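Local coordinates for protein cadherin-5 (PDB 3PPE) that mediates calcium-dependent, mainly homophilic adhesion between endothelial cells through its extracellular cadherin domains, the first two of which make up this chain, at residues I179-D184 / S192-V197; T124-E129 / V142-I147; E40-I45 / Y69-H74; H19-L24 / I55-R60. All blocks are in the same frame, centred on the assembly; numbering follows the deposited sequence.

Interaction 1 (I179-D184 / S192-V197); sequences IVKAKD and SSTATV. With CA (calcium ion), chain D.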
loop_
_atom_site.group_PDB
_atom_site.type_symbol
_atom_site.label_atom_id
_atom_site.label_comp_id
_atom_site.label_asym_id
_atom_site.label_seq_id
_atom_site.Cartn_x
_atom_site.Cartn_y
_atom_site.Cartn_z
ATOM N N ILE A 179 14.559 -31.386 28.703
ATOM C CA ILE A 179 14.415 -30.793 27.372
ATOM C C ILE A 179 13.487 -29.598 27.450
ATOM O O ILE A 179 12.373 -29.694 27.992
ATOM C CB ILE A 179 13.864 -31.807 26.334
ATOM C CG1 ILE A 179 14.660 -33.122 26.356
ATOM C CG2 ILE A 179 13.853 -31.183 24.919
ATOM C CD1 ILE A 179 16.151 -32.985 26.018
ATOM N N VAL A 180 13.958 -28.468 26.930
ATOM C CA VAL A 180 13.157 -27.263 26.926
ATOM C C VAL A 180 12.782 -26.923 25.474
ATOM O O VAL A 180 13.486 -27.291 24.531
ATOM C CB VAL A 180 13.885 -26.099 27.719
ATOM C CG1 VAL A 180 15.187 -25.678 27.031
ATOM C CG2 VAL A 180 12.957 -24.891 27.979
ATOM N N LYS A 181 11.645 -26.266 25.288
ATOM C CA LYS A 181 11.197 -25.881 23.979
ATOM C C LYS A 181 10.752 -24.421 24.090
ATOM O O LYS A 181 10.142 -24.000 25.098
ATOM C CB LYS A 181 10.007 -26.764 23.554
ATOM C CG LYS A 181 9.537 -26.535 22.085
ATOM C CD LYS A 181 8.517 -27.590 21.621
ATOM C CE LYS A 181 8.515 -27.715 20.065
ATOM N NZ LYS A 181 7.287 -28.514 19.593
ATOM N N ALA A 182 11.052 -23.643 23.054
ATOM C CA ALA A 182 10.636 -22.246 22.997
ATOM C C ALA A 182 9.675 -22.003 21.838
ATOM O O ALA A 182 9.658 -22.756 20.865
ATOM C CB ALA A 182 11.848 -21.336 22.884
ATOM N N LYS A 183 8.877 -20.946 21.950
ATOM C CA LYS A 183 7.734 -20.752 21.065
ATOM C C LYS A 183 7.133 -19.361 21.239
ATOM O O LYS A 183 6.668 -19.006 22.321
ATOM C CB LYS A 183 6.671 -21.821 21.321
ATOM C CG LYS A 183 5.338 -21.544 20.645
ATOM C CD LYS A 183 4.419 -22.753 20.721
ATOM C CE LYS A 183 4.084 -23.101 22.162
ATOM N NZ LYS A 183 2.822 -22.453 22.612
ATOM N N ASP A 184 7.146 -18.578 20.165
ATOM C CA ASP A 184 6.687 -17.196 20.219
ATOM C C ASP A 184 5.176 -17.123 20.411
ATOM O O ASP A 184 4.463 -18.101 20.180
ATOM C CB ASP A 184 7.092 -16.446 18.948
ATOM C CG ASP A 184 6.239 -16.823 17.752
ATOM O OD1 ASP A 184 6.666 -16.559 16.608
ATOM O OD2 ASP A 184 5.142 -17.384 17.957
ATOM N N SER A 192 15.312 -24.785 15.496
ATOM C CA SER A 192 16.246 -25.039 16.587
ATOM C C SER A 192 15.618 -24.714 17.938
ATOM O O SER A 192 16.291 -24.220 18.843
ATOM C CB SER A 192 17.529 -24.228 16.394
ATOM O OG SER A 192 18.530 -25.001 15.756
ATOM N N SER A 193 14.324 -24.993 18.067
ATOM C CA SER A 193 13.511 -24.387 19.114
ATOM C C SER A 193 13.451 -25.278 20.350
ATOM O O SER A 193 12.647 -25.050 21.253
ATOM C CB SER A 193 12.097 -24.107 18.599
ATOM O OG SER A 193 12.081 -22.976 17.745
ATOM N N THR A 194 14.308 -26.294 20.385
ATOM C CA THR A 194 14.510 -27.088 21.592
ATOM C C THR A 194 15.969 -27.055 22.035
ATOM O O THR A 194 16.864 -26.775 21.238
ATOM C CB THR A 194 14.078 -28.551 21.385
ATOM O OG1 THR A 194 14.905 -29.159 20.385
ATOM C CG2 THR A 194 12.624 -28.620 20.946
ATOM N N ALA A 195 16.201 -27.343 23.312
ATOM C CA ALA A 195 17.553 -27.546 23.817
ATOM C C ALA A 195 17.555 -28.473 25.029
ATOM O O ALA A 195 16.498 -28.846 25.540
ATOM C CB ALA A 195 18.196 -26.212 24.166
ATOM N N THR A 196 18.748 -28.842 25.484
ATOM C CA THR A 196 18.890 -29.693 26.666
ATOM C C THR A 196 19.508 -28.892 27.777
ATOM O O THR A 196 20.421 -28.072 27.550
ATOM C CB THR A 196 19.834 -30.907 26.340
ATOM O OG1 THR A 196 19.309 -31.617 25.215
ATOM C CG2 THR A 196 19.962 -31.902 27.483
ATOM N N VAL A 197 19.018 -29.147 28.986
ATOM C CA VAL A 197 19.594 -28.604 30.194
ATOM C C VAL A 197 20.055 -29.769 31.054
ATOM O O VAL A 197 19.252 -30.598 31.447
ATOM C CB VAL A 197 18.617 -27.751 31.018
ATOM C CG1 VAL A 197 19.391 -26.902 32.015
ATOM C CG2 VAL A 197 17.782 -26.840 30.104
HETATM CA CA CA D . 8.555 -14.937 15.800
#

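Interaction 2 (T124-E129 / V142-I147); sequences TKVTAE and VTYQII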
loop_
_atom_site.group_PDB
_atom_site.type_symbol
_atom_site.label_atom_id
_atom_site.label_comp_id
_atom_site.label_asym_id
_atom_site.label_seq_id
_atom_site.Cartn_x
_atom_site.Cartn_y
_atom_site.Cartn_z
ATOM N N THR A 124 18.934 -22.109 36.928
ATOM C CA THR A 124 19.708 -21.607 35.829
ATOM C C THR A 124 18.732 -20.933 34.858
ATOM O O THR A 124 17.513 -21.009 35.061
ATOM C CB THR A 124 20.521 -22.760 35.149
ATOM O OG1 THR A 124 21.486 -22.175 34.299
ATOM C CG2 THR A 124 19.654 -23.700 34.327
ATOM N N LYS A 125 19.250 -20.213 33.867
ATOM C CA LYS A 125 18.382 -19.536 32.921
ATOM C C LYS A 125 18.710 -20.055 31.529
ATOM O O LYS A 125 19.879 -20.204 31.183
ATOM C CB LYS A 125 18.570 -18.012 32.939
ATOM C CG LYS A 125 17.471 -17.271 32.116
ATOM C CD LYS A 125 17.781 -15.813 31.903
ATOM C CE LYS A 125 16.740 -15.116 30.993
ATOM N NZ LYS A 125 16.598 -15.728 29.605
ATOM N N VAL A 126 17.687 -20.366 30.746
ATOM C CA VAL A 126 17.889 -20.669 29.324
ATOM C C VAL A 126 17.355 -19.460 28.526
ATOM O O VAL A 126 16.545 -18.678 29.054
ATOM C CB VAL A 126 17.243 -22.047 28.870
ATOM C CG1 VAL A 126 17.799 -23.215 29.729
ATOM C CG2 VAL A 126 15.679 -22.058 28.911
ATOM N N THR A 127 17.784 -19.311 27.281
ATOM C CA THR A 127 17.391 -18.164 26.449
ATOM C C THR A 127 17.272 -18.619 25.011
ATOM O O THR A 127 18.198 -19.245 24.487
ATOM C CB THR A 127 18.478 -17.043 26.503
ATOM O OG1 THR A 127 18.737 -16.705 27.854
ATOM C CG2 THR A 127 18.042 -15.735 25.737
ATOM N N ALA A 128 16.138 -18.306 24.388
ATOM C CA ALA A 128 15.973 -18.422 22.943
ATOM C C ALA A 128 15.692 -17.032 22.363
ATOM O O ALA A 128 15.072 -16.184 23.036
ATOM C CB ALA A 128 14.843 -19.391 22.609
ATOM N N GLU A 129 16.196 -16.769 21.156
ATOM C CA GLU A 129 16.028 -15.456 20.522
ATOM C C GLU A 129 15.200 -15.659 19.271
ATOM O O GLU A 129 15.322 -16.662 18.580
ATOM C CB GLU A 129 17.372 -14.807 20.137
ATOM C CG GLU A 129 18.397 -14.718 21.252
ATOM C CD GLU A 129 19.769 -14.300 20.740
ATOM O OE1 GLU A 129 20.235 -14.819 19.674
ATOM O OE2 GLU A 129 20.392 -13.440 21.403
ATOM N N VAL A 142 8.911 -14.464 23.350
ATOM C CA VAL A 142 9.333 -15.858 23.505
ATOM C C VAL A 142 8.679 -16.419 24.769
ATOM O O VAL A 142 8.639 -15.748 25.793
ATOM C CB VAL A 142 10.866 -15.964 23.640
ATOM C CG1 VAL A 142 11.317 -17.453 23.764
ATOM C CG2 VAL A 142 11.647 -15.212 22.465
ATOM N N THR A 143 8.180 -17.649 24.691
ATOM C CA THR A 143 7.647 -18.396 25.835
ATOM C C THR A 143 8.370 -19.760 25.895
ATOM O O THR A 143 8.928 -20.208 24.902
ATOM C CB THR A 143 6.083 -18.627 25.732
ATOM O OG1 THR A 143 5.813 -19.534 24.672
ATOM C CG2 THR A 143 5.357 -17.337 25.461
ATOM N N TYR A 144 8.397 -20.394 27.064
ATOM C CA TYR A 144 9.210 -21.587 27.271
ATOM C C TYR A 144 8.370 -22.683 27.935
ATOM O O TYR A 144 7.526 -22.382 28.758
ATOM C CB TYR A 144 10.377 -21.242 28.209
ATOM C CG TYR A 144 11.354 -20.209 27.678
ATOM C CD1 TYR A 144 11.150 -18.849 27.904
ATOM C CD2 TYR A 144 12.456 -20.598 26.917
ATOM C CE1 TYR A 144 12.053 -17.874 27.407
ATOM C CE2 TYR A 144 13.392 -19.613 26.408
ATOM C CZ TYR A 144 13.180 -18.286 26.681
ATOM O OH TYR A 144 14.040 -17.338 26.198
ATOM N N GLN A 145 8.671 -23.946 27.611
ATOM C CA GLN A 145 8.014 -25.079 28.206
ATOM C C GLN A 145 9.095 -26.152 28.437
ATOM O O GLN A 145 10.021 -26.297 27.636
ATOM C CB GLN A 145 6.908 -25.545 27.215
ATOM C CG GLN A 145 6.100 -26.776 27.596
ATOM C CD GLN A 145 5.077 -27.204 26.477
ATOM O OE1 GLN A 145 5.082 -26.672 25.331
ATOM N NE2 GLN A 145 4.232 -28.187 26.807
ATOM N N ILE A 146 9.015 -26.874 29.549
ATOM C CA ILE A 146 9.819 -28.088 29.702
ATOM C C ILE A 146 8.989 -29.255 29.161
ATOM O O ILE A 146 7.838 -29.446 29.573
ATOM C CB ILE A 146 10.255 -28.344 31.162
ATOM C CG1 ILE A 146 11.182 -27.200 31.634
ATOM C CG2 ILE A 146 10.991 -29.734 31.292
ATOM C CD1 ILE A 146 11.529 -27.327 33.099
ATOM N N ILE A 147 9.549 -29.994 28.204
ATOM C CA ILE A 147 8.787 -31.044 27.542
ATOM C C ILE A 147 9.317 -32.438 27.937
ATOM O O ILE A 147 8.730 -33.465 27.588
ATOM C CB ILE A 147 8.762 -30.861 25.973
ATOM C CG1 ILE A 147 10.158 -30.915 25.372
ATOM C CG2 ILE A 147 8.035 -29.534 25.533
ATOM C CD1 ILE A 147 10.126 -30.797 23.811
#

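Interaction 3 (E40-I45 / Y69-H74); sequences ESANTI and YELTAH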
loop_
_atom_site.group_PDB
_atom_site.type_symbol
_atom_site.label_atom_id
_atom_site.label_comp_id
_atom_site.label_asym_id
_atom_site.label_seq_id
_atom_site.Cartn_x
_atom_site.Cartn_y
_atom_site.Cartn_z
ATOM N N GLU A 40 19.226 3.779 -1.386
ATOM C CA GLU A 40 19.424 2.337 -1.141
ATOM C C GLU A 40 18.479 1.461 -1.963
ATOM O O GLU A 40 17.264 1.506 -1.772
ATOM C CB GLU A 40 19.286 2.007 0.359
ATOM C CG GLU A 40 20.377 2.638 1.227
ATOM C CD GLU A 40 20.252 2.163 2.687
ATOM O OE1 GLU A 40 21.130 1.391 3.138
ATOM O OE2 GLU A 40 19.252 2.505 3.330
ATOM N N SER A 41 19.073 0.692 -2.883
ATOM C CA SER A 41 18.358 -0.152 -3.860
ATOM C C SER A 41 17.367 0.635 -4.715
ATOM O O SER A 41 16.434 0.050 -5.255
ATOM C CB SER A 41 17.660 -1.345 -3.138
ATOM O OG SER A 41 18.640 -2.126 -2.462
ATOM N N ALA A 42 17.554 1.965 -4.818
ATOM C CA ALA A 42 16.768 2.778 -5.773
ATOM C C ALA A 42 17.073 2.327 -7.203
ATOM O O ALA A 42 18.246 2.162 -7.558
ATOM C CB ALA A 42 17.090 4.263 -5.628
ATOM N N ASN A 43 16.034 2.155 -8.019
ATOM C CA ASN A 43 16.194 1.802 -9.435
ATOM C C ASN A 43 16.642 0.346 -9.688
ATOM O O ASN A 43 16.804 -0.053 -10.844
ATOM C CB ASN A 43 17.113 2.821 -10.187
ATOM C CG ASN A 43 16.681 4.250 -9.960
ATOM O OD1 ASN A 43 15.580 4.641 -10.365
ATOM N ND2 ASN A 43 17.501 5.011 -9.242
ATOM N N THR A 44 16.836 -0.430 -8.620
ATOM C CA THR A 44 17.086 -1.871 -8.715
ATOM C C THR A 44 15.872 -2.575 -8.097
ATOM O O THR A 44 14.965 -3.025 -8.812
ATOM C CB THR A 44 18.418 -2.317 -8.055
ATOM O OG1 THR A 44 18.504 -1.830 -6.711
ATOM C CG2 THR A 44 19.657 -1.828 -8.838
ATOM N N ILE A 45 15.789 -2.595 -6.777
ATOM C CA ILE A 45 14.596 -3.163 -6.133
ATOM C C ILE A 45 13.381 -2.262 -6.282
ATOM O O ILE A 45 12.279 -2.733 -6.577
ATOM C CB ILE A 45 14.859 -3.439 -4.626
ATOM C CG1 ILE A 45 15.977 -4.473 -4.508
ATOM C CG2 ILE A 45 13.522 -3.839 -3.856
ATOM C CD1 ILE A 45 16.439 -4.789 -3.022
ATOM N N TYR A 69 15.098 1.178 4.027
ATOM C CA TYR A 69 15.891 1.701 2.918
ATOM C C TYR A 69 15.718 3.229 2.895
ATOM O O TYR A 69 14.602 3.711 2.888
ATOM C CB TYR A 69 15.420 1.136 1.571
ATOM C CG TYR A 69 15.538 -0.381 1.425
ATOM C CD1 TYR A 69 14.560 -1.246 1.950
ATOM C CD2 TYR A 69 16.623 -0.945 0.769
ATOM C CE1 TYR A 69 14.692 -2.672 1.821
ATOM C CE2 TYR A 69 16.743 -2.321 0.630
ATOM C CZ TYR A 69 15.780 -3.178 1.153
ATOM O OH TYR A 69 15.929 -4.558 1.007
ATOM N N GLU A 70 16.841 3.943 2.877
ATOM C CA GLU A 70 16.909 5.401 2.805
ATOM C C GLU A 70 17.008 5.830 1.343
ATOM O O GLU A 70 17.948 5.460 0.635
ATOM C CB GLU A 70 18.138 5.907 3.608
ATOM C CG GLU A 70 18.100 5.435 5.077
ATOM C CD GLU A 70 19.054 6.164 6.020
ATOM O OE1 GLU A 70 20.184 6.472 5.586
ATOM O OE2 GLU A 70 18.666 6.422 7.213
ATOM N N LEU A 71 16.020 6.576 0.879
ATOM C CA LEU A 71 16.050 7.051 -0.491
ATOM C C LEU A 71 15.838 8.567 -0.553
ATOM O O LEU A 71 15.473 9.190 0.443
ATOM C CB LEU A 71 14.990 6.328 -1.338
ATOM C CG LEU A 71 15.227 4.884 -1.831
ATOM C CD1 LEU A 71 15.013 3.845 -0.704
ATOM C CD2 LEU A 71 14.215 4.619 -2.913
ATOM N N THR A 72 16.064 9.147 -1.734
ATOM C CA THR A 72 15.843 10.572 -1.932
ATOM C C THR A 72 15.062 10.742 -3.211
ATOM O O THR A 72 15.381 10.126 -4.223
ATOM C CB THR A 72 17.168 11.370 -1.999
ATOM O OG1 THR A 72 17.856 11.199 -0.762
ATOM C CG2 THR A 72 16.909 12.866 -2.183
ATOM N N ALA A 73 14.013 11.556 -3.131
ATOM C CA ALA A 73 13.147 11.810 -4.255
ATOM C C ALA A 73 13.483 13.149 -4.924
ATOM O O ALA A 73 13.857 14.108 -4.257
ATOM C CB ALA A 73 11.678 11.766 -3.791
ATOM N N HIS A 74 13.345 13.195 -6.246
ATOM C CA HIS A 74 13.396 14.456 -6.978
ATOM C C HIS A 74 12.186 14.612 -7.895
ATOM O O HIS A 74 11.319 13.739 -7.947
ATOM C CB HIS A 74 14.687 14.551 -7.792
ATOM C CG HIS A 74 15.896 14.042 -7.067
ATOM N ND1 HIS A 74 16.989 14.837 -6.794
ATOM C CD2 HIS A 74 16.184 12.820 -6.559
ATOM C CE1 HIS A 74 17.898 14.126 -6.150
ATOM N NE2 HIS A 74 17.434 12.899 -5.995
#

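Interaction 4 (H19-L24 / I55-R60); sequences HHVGKL and IYAFER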
loop_
_atom_site.group_PDB
_atom_site.type_symbol
_atom_site.label_atom_id
_atom_site.label_comp_id
_atom_site.label_asym_id
_atom_site.label_seq_id
_atom_site.Cartn_x
_atom_site.Cartn_y
_atom_site.Cartn_z
ATOM N N HIS A 19 5.466 -5.278 -6.607
ATOM C CA HIS A 19 4.569 -4.981 -5.476
ATOM C C HIS A 19 4.557 -3.506 -5.137
ATOM O O HIS A 19 5.585 -2.889 -5.016
ATOM C CB HIS A 19 4.991 -5.782 -4.232
ATOM C CG HIS A 19 5.017 -7.271 -4.440
ATOM N ND1 HIS A 19 6.021 -8.067 -3.936
ATOM C CD2 HIS A 19 4.181 -8.102 -5.123
ATOM C CE1 HIS A 19 5.799 -9.326 -4.275
ATOM N NE2 HIS A 19 4.698 -9.374 -5.015
ATOM N N HIS A 20 3.379 -2.958 -4.956
ATOM C CA HIS A 20 3.229 -1.536 -4.751
ATOM C C HIS A 20 3.749 -1.165 -3.370
ATOM O O HIS A 20 3.356 -1.775 -2.355
ATOM C CB HIS A 20 1.770 -1.110 -4.876
ATOM C CG HIS A 20 1.578 0.377 -4.787
ATOM N ND1 HIS A 20 1.996 1.240 -5.774
ATOM C CD2 HIS A 20 1.049 1.159 -3.819
ATOM C CE1 HIS A 20 1.689 2.481 -5.448
ATOM N NE2 HIS A 20 1.124 2.463 -4.261
ATOM N N VAL A 21 4.649 -0.179 -3.355
ATOM C CA VAL A 21 5.295 0.305 -2.124
ATOM C C VAL A 21 4.564 1.540 -1.585
ATOM O O VAL A 21 4.254 1.608 -0.410
ATOM C CB VAL A 21 6.797 0.638 -2.345
ATOM C CG1 VAL A 21 7.422 1.311 -1.073
ATOM C CG2 VAL A 21 7.575 -0.636 -2.725
ATOM N N GLY A 22 4.338 2.538 -2.435
ATOM C CA GLY A 22 3.751 3.793 -1.980
ATOM C C GLY A 22 3.808 4.823 -3.092
ATOM O O GLY A 22 4.084 4.473 -4.249
ATOM N N LYS A 23 3.566 6.090 -2.766
ATOM C CA LYS A 23 3.496 7.098 -3.824
ATOM C C LYS A 23 4.134 8.397 -3.424
ATOM O O LYS A 23 3.873 8.905 -2.354
ATOM C CB LYS A 23 2.032 7.303 -4.285
ATOM C CG LYS A 23 1.872 8.197 -5.522
ATOM C CD LYS A 23 0.437 8.708 -5.647
ATOM C CE LYS A 23 0.320 9.866 -6.671
ATOM N NZ LYS A 23 1.189 11.132 -6.487
ATOM N N LEU A 24 4.974 8.933 -4.299
ATOM C CA LEU A 24 5.531 10.262 -4.111
ATOM C C LEU A 24 4.564 11.315 -4.599
ATOM O O LEU A 24 3.879 11.088 -5.586
ATOM C CB LEU A 24 6.832 10.397 -4.920
ATOM C CG LEU A 24 8.012 9.503 -4.492
ATOM C CD1 LEU A 24 9.117 9.650 -5.562
ATOM C CD2 LEU A 24 8.490 9.959 -3.111
ATOM N N ILE A 55 5.849 3.970 -6.504
ATOM C CA ILE A 55 7.065 3.185 -6.371
ATOM C C ILE A 55 6.624 1.764 -6.162
ATOM O O ILE A 55 5.665 1.503 -5.420
ATOM C CB ILE A 55 7.942 3.670 -5.181
ATOM C CG1 ILE A 55 8.406 5.107 -5.451
ATOM C CG2 ILE A 55 9.154 2.713 -4.954
ATOM C CD1 ILE A 55 9.357 5.644 -4.387
ATOM N N TYR A 56 7.271 0.869 -6.891
ATOM C CA TYR A 56 7.032 -0.564 -6.790
ATOM C C TYR A 56 8.309 -1.270 -6.414
ATOM O O TYR A 56 9.392 -0.772 -6.719
ATOM C CB TYR A 56 6.518 -1.106 -8.128
ATOM C CG TYR A 56 5.040 -0.892 -8.335
ATOM C CD1 TYR A 56 4.552 0.332 -8.754
ATOM C CD2 TYR A 56 4.137 -1.929 -8.150
ATOM C CE1 TYR A 56 3.191 0.534 -8.947
ATOM C CE2 TYR A 56 2.780 -1.740 -8.350
ATOM C CZ TYR A 56 2.314 -0.516 -8.728
ATOM O OH TYR A 56 0.955 -0.345 -8.937
ATOM N N ALA A 57 8.169 -2.422 -5.761
ATOM C CA ALA A 57 9.288 -3.297 -5.429
ATOM C C ALA A 57 9.333 -4.463 -6.412
ATOM O O ALA A 57 8.302 -5.079 -6.704
ATOM C CB ALA A 57 9.123 -3.862 -3.969
ATOM N N PHE A 58 10.545 -4.798 -6.853
ATOM C CA PHE A 58 10.760 -5.795 -7.917
ATOM C C PHE A 58 11.471 -7.061 -7.426
ATOM O O PHE A 58 11.870 -7.909 -8.221
ATOM C CB PHE A 58 11.479 -5.161 -9.119
ATOM C CG PHE A 58 10.575 -4.298 -9.938
ATOM C CD1 PHE A 58 10.191 -3.042 -9.478
ATOM C CD2 PHE A 58 10.055 -4.749 -11.143
ATOM C CE1 PHE A 58 9.318 -2.250 -10.216
ATOM C CE2 PHE A 58 9.189 -3.946 -11.884
ATOM C CZ PHE A 58 8.823 -2.699 -11.418
ATOM N N GLU A 59 11.614 -7.149 -6.102
ATOM C CA GLU A 59 12.033 -8.360 -5.422
ATOM C C GLU A 59 11.165 -8.521 -4.206
ATOM O O GLU A 59 10.653 -7.540 -3.652
ATOM C CB GLU A 59 13.469 -8.261 -4.907
ATOM C CG GLU A 59 14.489 -8.132 -5.983
ATOM C CD GLU A 59 15.872 -8.114 -5.434
ATOM O OE1 GLU A 59 16.780 -7.868 -6.240
ATOM O OE2 GLU A 59 16.057 -8.334 -4.219
ATOM N N ARG A 60 11.016 -9.771 -3.786
ATOM C CA ARG A 60 10.478 -10.083 -2.473
ATOM C C ARG A 60 11.516 -9.660 -1.436
ATOM O O ARG A 60 12.731 -9.825 -1.646
ATOM C CB ARG A 60 10.212 -11.574 -2.338
ATOM C CG ARG A 60 9.039 -12.045 -3.146
ATOM C CD ARG A 60 8.809 -13.519 -2.893
ATOM N NE ARG A 60 8.674 -13.759 -1.451
ATOM C CZ ARG A 60 9.586 -14.333 -0.669
ATOM N NH1 ARG A 60 10.751 -14.779 -1.150
ATOM N NH2 ARG A 60 9.316 -14.479 0.612
HETATM O O HOH W 1 8.095 -7.029 -2.296
#

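Interaction 1 (I179-D184 / S192-V197)
V180 and A195 face each other as an antiparallel hydrogen-bonded pair, V180 N donating a hydrogen bond to A195 O at 2.9 Å while A195 N donates one to V180 O. Next along, A182 N donates to S193 O at 2.8 Å. Between these bonded positions K181 and T194 draw together, and three CA-H...O contacts, among them T194 CA to V180 O at 3.1 Å, accompany the bonds. V180, A195 and V197 turn to the inner face of the sheet: in one of its two conformers V180 places CG1 4.2 Å from both A195 CB and V197 CG2. F104, V126 and T124 of the facing sheet pack on these residues, T124 on V197. The other face carries I179, K181, T194 and T196. There K181 CG, set anti to its own backbone N (chi1 -174°), passes T194 CG2 at a slant, 3.9 Å away, before the extended lysine chain leads off. At the end of the pairing S193 OG is hydrogen-bonded to P102 O, and D184 OD1 binds a calcium ion at 2.6 Å. N98, N100, D130, D132 and H139 complete that site, while OD2 of D184 accepts from L188 N. This is a beta hairpin of the second cadherin domain, whose segment 179-184 carries D184, a ligand of the interdomain calcium site.

Interaction 2 (T124-E129 / V142-I147)
Y144 reaches from one strand to another with which it does not pair, and its ring carries most of the contact with V126, T127 and A128. From CB the side chain starts toward the 124-129 segment; CG stands opposite the carbonyl carbon and beside the backbone N (chi1 -63°), which directs the ring toward V126 and A128. CD2 meets V126 CG2 at 4.1 Å, the valine and the tyrosine pointing opposite ways as they pass. One atom farther out, CE2 lies 4.1 Å from A128 CB. The two strands belong to the two facing sheets of the second cadherin domain, a beta sandwich of Greek-key topology, so Y144 ties one sheet to the other. At CZ the nearest neighbour is A128 N, which lies in the plane of the ring at its edge. The hydroxyl ends the reach: OH accepts a hydrogen bond from A128 N at 2.9 Å with an almost straight N-H...O angle of 172°, and has T127 CA at 3.5 Å. A backbone N-H is thereby satisfied by a side chain of the opposite sheet, and the ring is fixed in position at its far end. Beside it V142 points the same way, with CG1 4.2 Å from A128 CB and CG2 3.6 Å from A128 O; P102 touches both of these residues. On the 124-129 side K125 runs its extended side chain forward beside the backbone, NZ bonding T127 OG1 at 2.9 Å and V126 O from above the carbonyl plane. S158 O is a further acceptor for this amine.

Interaction 3 (E40-I45 / Y69-H74)
E40 and Y69 bring their CA atoms within 5.4 Å where the chain leaves strand 33-39, and E40 N makes an almost straight bond to E70 O at 2.9 Å (176°). E40 closes a second link with its side chain. Its extended chain runs back alongside the strand until OE2 accepts a hydrogen bond from E70 N at 2.8 Å through the anti lone pair, the one directed away from OE1. The carboxylate thus stands in for a backbone carbonyl, and both polar backbone groups of E70 are gripped by one residue. OE1 forms a salt bridge with K66, whose amine also sits in cation-pi contact with the Y69 ring. Replacing the acid by an alanine here would probably deprive E70 N of its acceptor and K66 of its counter-charge, and would be likely to let this part of the loop drift from the strand. Farther on the loop touches the side chains of Y69 and L71. S41 OG approaches Y69 CE2 obliquely at 3.6 Å, and I45 lies roughly perpendicular to the tyrosine side chain, its CD1 4.1 Å from Y69 OH. L71 leans to the loop with CD1 3.4 Å from E40 O and CD2 4.0 Å from A42 CB. F46, which opens the next strand, meets the same ring edge-to-face, so the loop joins strands 33-39 and 46-49 beside strand 68-77 of the first cadherin domain. Since the E40 carboxylate is shared between an N-H and a lysine, and E70 OE1 lies only 4.7 Å from E40 OE2, the lysine probably helps E40 keep its negative charge beside a second acid.

Interaction 4 (H19-L24 / I55-R60)
H20 lays its imidazole edge over the face of the Y56 ring in a T-shaped stack, with planes at 69° and centroids 4.9 Å apart. Its CG lies anti to the backbone N (chi1 -175°), which carries ND1 out over the tyrosine, 3.5 Å from Y56 CZ and offset toward the rim. Over the same ring H20 CA makes a CH-pi contact 3.9 Å from the centroid. A lysine in place of Y56 removes the ring under H20, and the imidazole would probably be left without its stacking partner and able to turn. Next along the strands H19 and A57 exchange two backbone hydrogen bonds. On the other side, V21 and G22 both face I55 in a classic beta bulge: I55 O accepts V21 N at 2.9 Å and, weakly, G22 N, while I55 N bonds to G22 O. At the bulge V21 turns its side chain to the interior of the first cadherin domain, its CG2 3.8 Å from A57 CB. L24 CG meets I55 CD1 at 4.1 Å; F46, I9 and F90 pack on this apolar group, and W4 of the second subunit on L24. R60 touches the H19 ring edge with CG and carries its guanidinium to E12, a calcium ligand outside both segments. The chemistry is divided by face: aromatic stacking outside, apolar packing within, where the H19 imidazole is also buried, its polarity met by S15 O at NE2 and, at ND1, by a water 2.8 Å away that donates to E59 O.

Interactions 1 and 2 belong to the second cadherin domain and interactions 3 and 4 to the first, with centres about 38 to 40 Å apart across the calcium-filled junction. Within each domain the two contacts meet. Strands 175-184 and 142-148 are neighbours in one sheet, and T143 OG1 lies 2.6 Å from K183 O; in the first domain I45 O lies 2.7 Å from F58 N, with A73 CB on L24 CD2. Calcium is approached from both ends: interaction 1 supplies a ligand, and the side chains of V142 in interaction 2 and R60 in interaction 4 each lie about 7 Å from a calcium ion. Interactions 3 and 4 also touch the second subunit.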